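Local coordinates for protein enterotoxin SEN variant (Staphylococcus aureus, PDB 6KRY) that probably acts as a superantigenic enterotoxin of the staphylococcal and streptococcal toxin family, at residues T26-T29 with W30-D33. Sequence-based numbering, arbitrary orientation.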
ATOM      1  N   THR A  26      -5.092  -4.637  10.362  1.00 15.27           N
ATOM      2  CA  THR A  26      -5.804  -5.800  10.915  1.00 18.68           C
ATOM      3  C   THR A  26      -7.065  -6.130  10.106  1.00 20.24           C
ATOM      4  O   THR A  26      -7.400  -7.301   9.956  1.00 20.86           O
ATOM      5  CB  THR A  26      -6.179  -5.551  12.385  1.00 20.67           C
ATOM      6  OG1 THR A  26      -4.945  -5.399  13.090  1.00 22.81           O
ATOM      7  CG2 THR A  26      -6.998  -6.677  12.981  1.00 22.76           C
ATOM      8  N   ASP A  27      -7.834  -5.119   9.699  1.00 20.10           N
ATOM      9  CA  ASP A  27      -9.176  -5.360   9.080  1.00 21.64           C
ATOM     10  C   ASP A  27      -8.997  -5.393   7.565  1.00 20.23           C
ATOM     11  O   ASP A  27      -8.636  -4.346   7.013  1.00 15.37           O
ATOM     12  CB  ASP A  27     -10.165  -4.243   9.427  1.00 27.28           C
ATOM     13  CG  ASP A  27     -10.430  -4.080  10.914  1.00 36.56           C
ATOM     14  OD1 ASP A  27     -10.598  -5.120  11.597  1.00 41.86           O
ATOM     15  OD2 ASP A  27     -10.447  -2.918  11.399  1.00 41.04           O
ATOM     16  N   ILE A  28      -9.190  -6.563   6.934  1.00 19.31           N
ATOM     17  CA  ILE A  28      -8.922  -6.716   5.468  1.00 23.09           C
ATOM     18  C   ILE A  28      -9.828  -5.801   4.644  1.00 21.17           C
ATOM     19  O   ILE A  28      -9.494  -5.545   3.482  1.00 20.83           O
ATOM     20  CB  ILE A  28      -9.041  -8.151   4.895  1.00 26.36           C
ATOM     21  CG1 ILE A  28     -10.200  -8.980   5.459  1.00 28.02           C
ATOM     22  CG2 ILE A  28      -7.720  -8.874   5.030  1.00 29.25           C
ATOM     23  CD1 ILE A  28     -11.509  -8.271   5.533  1.00 30.43           C
ATOM     24  N   THR A  29     -10.920  -5.289   5.232  1.00 21.67           N
ATOM     25  CA  THR A  29     -11.865  -4.444   4.505  1.00 22.35           C
ATOM     26  C   THR A  29     -11.217  -3.126   4.042  1.00 20.68           C
ATOM     27  O   THR A  29     -11.714  -2.519   3.108  1.00 25.27           O
ATOM     28  CB  THR A  29     -13.149  -4.183   5.307  1.00 24.52           C
ATOM     29  OG1 THR A  29     -12.759  -3.630   6.560  1.00 29.17           O
ATOM     30  CG2 THR A  29     -13.959  -5.438   5.520  1.00 28.43           C
ATOM     31  N   TRP A  30     -10.110  -2.692   4.643  1.00 16.59           N
ATOM     32  CA  TRP A  30      -9.431  -1.473   4.173  1.00 17.18           C
ATOM     33  C   TRP A  30      -8.702  -1.678   2.838  1.00 15.72           C
ATOM     34  O   TRP A  30      -8.232  -0.700   2.298  1.00 16.00           O
ATOM     35  CB  TRP A  30      -8.411  -0.982   5.214  1.00 16.77           C
ATOM     36  CG  TRP A  30      -9.009  -0.416   6.451  1.00 18.44           C
ATOM     37  CD1 TRP A  30      -8.972  -0.964   7.700  1.00 17.82           C
ATOM     38  CD2 TRP A  30      -9.800   0.777   6.544  1.00 19.58           C
ATOM     39  NE1 TRP A  30      -9.658  -0.164   8.571  1.00 21.06           N
ATOM     40  CE2 TRP A  30     -10.170   0.912   7.896  1.00 21.33           C
ATOM     41  CE3 TRP A  30     -10.195   1.751   5.620  1.00 21.27           C
ATOM     42  CZ2 TRP A  30     -10.925   1.987   8.349  1.00 22.19           C
ATOM     43  CZ3 TRP A  30     -10.954   2.810   6.066  1.00 23.00           C
ATOM     44  CH2 TRP A  30     -11.314   2.918   7.412  1.00 23.97           C
ATOM     45  N   GLN A  31      -8.503  -2.925   2.390  1.00 17.22           N
ATOM     46  CA  GLN A  31      -7.775  -3.247   1.174  1.00 18.18           C
ATOM     47  C   GLN A  31      -8.764  -3.288   0.009  1.00 18.39           C
ATOM     48  O   GLN A  31      -9.589  -4.174  -0.062  1.00 18.85           O
ATOM     49  CB  GLN A  31      -7.039  -4.586   1.278  1.00 20.02           C
ATOM     50  CG  GLN A  31      -5.927  -4.527   2.321  1.00 24.55           C
ATOM     51  CD  GLN A  31      -5.042  -5.747   2.513  1.00 29.03           C
ATOM     52  OE1 GLN A  31      -4.314  -6.144   1.604  1.00 31.43           O
ATOM     53  NE2 GLN A  31      -4.977  -6.258   3.742  1.00 25.96           N
ATOM     54  N   LEU A  32      -8.656  -2.301  -0.869  1.00 15.67           N
ATOM     55  CA  LEU A  32      -9.389  -2.210  -2.112  1.00 17.47           C
ATOM     56  C   LEU A  32      -8.624  -3.034  -3.156  1.00 17.61           C
ATOM     57  O   LEU A  32      -7.400  -2.984  -3.222  1.00 16.83           O
ATOM     58  CB  LEU A  32      -9.455  -0.709  -2.435  1.00 20.51           C
ATOM     59  CG  LEU A  32     -10.345  -0.237  -3.568  1.00 24.09           C
ATOM     60  CD1 LEU A  32      -9.644  -0.450  -4.902  1.00 25.04           C
ATOM     61  CD2 LEU A  32     -11.699  -0.904  -3.538  1.00 26.41           C
ATOM     62  N   ASP A  33      -9.343  -3.876  -3.901  1.00 16.59           N
ATOM     63  CA  ASP A  33      -8.756  -4.764  -4.901  1.00 17.74           C
ATOM     64  C   ASP A  33      -9.781  -4.833  -6.051  1.00 18.58           C
ATOM     65  O   ASP A  33     -10.718  -5.654  -6.011  1.00 18.89           O
ATOM     66  CB  ASP A  33      -8.450  -6.125  -4.263  1.00 18.65           C
ATOM     67  CG  ASP A  33      -7.709  -7.131  -5.135  1.00 23.50           C
ATOM     68  OD1 ASP A  33      -7.385  -6.811  -6.333  1.00 22.70           O
ATOM     69  OD2 ASP A  33      -7.401  -8.234  -4.603  1.00 25.73           O
TER
HETATM   70  O   HOH W   1      -5.713  -4.313   5.819  1.00 30.50           O
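The side chains of Trp30 and Asp27 lie alongside each other and point the same way, the indole and carboxylate planes 34° apart. Contact comes at the pyrrole end of the ring, where Trp30 CD1 lies 3.9 Å from Asp27 CB and 3.5 Å from Asp27 O, the carbonyl approaching obliquely. Both residues turn CG away from the carbonyl carbon (chi1 -61° for Asp27, -70° for Trp30), which brings the two polar ends round to a common partner: Ser23 OG, in helix 15-26, is hydrogen-bonded to Asp27 OD2 and to Trp30 NE1. The indole also meets the rings of Tyr24 and Tyr87, both with inclined planes.

Underneath runs a short 3-10 turn, illustrating how an OB-fold domain of this toxin family can pass from a helix into a barrel strand, here 31-37. Two successive i to i+3 bonds define it: Trp30 N donates to Asp27 O at 3.2 Å, almost straight, and Gln31 N to Ile28 O at 3.0 Å.

Asp27 O accepts a second hydrogen bond, from a water 3.2 Å away, and that water in turn accepts one from Gln31 NE2 at 2.9 Å. The Gln31 chain, extended beyond CG, crosses Ile28 at about a right angle, bringing Gln31 NE2 to 4.0 Å from Ile28 CG2. With OE1 bonded to Tyr84 OH, both polar atoms of the glutamine amide are engaged, while Phe155 of helix 146-161 touches both this side chain and Ile28.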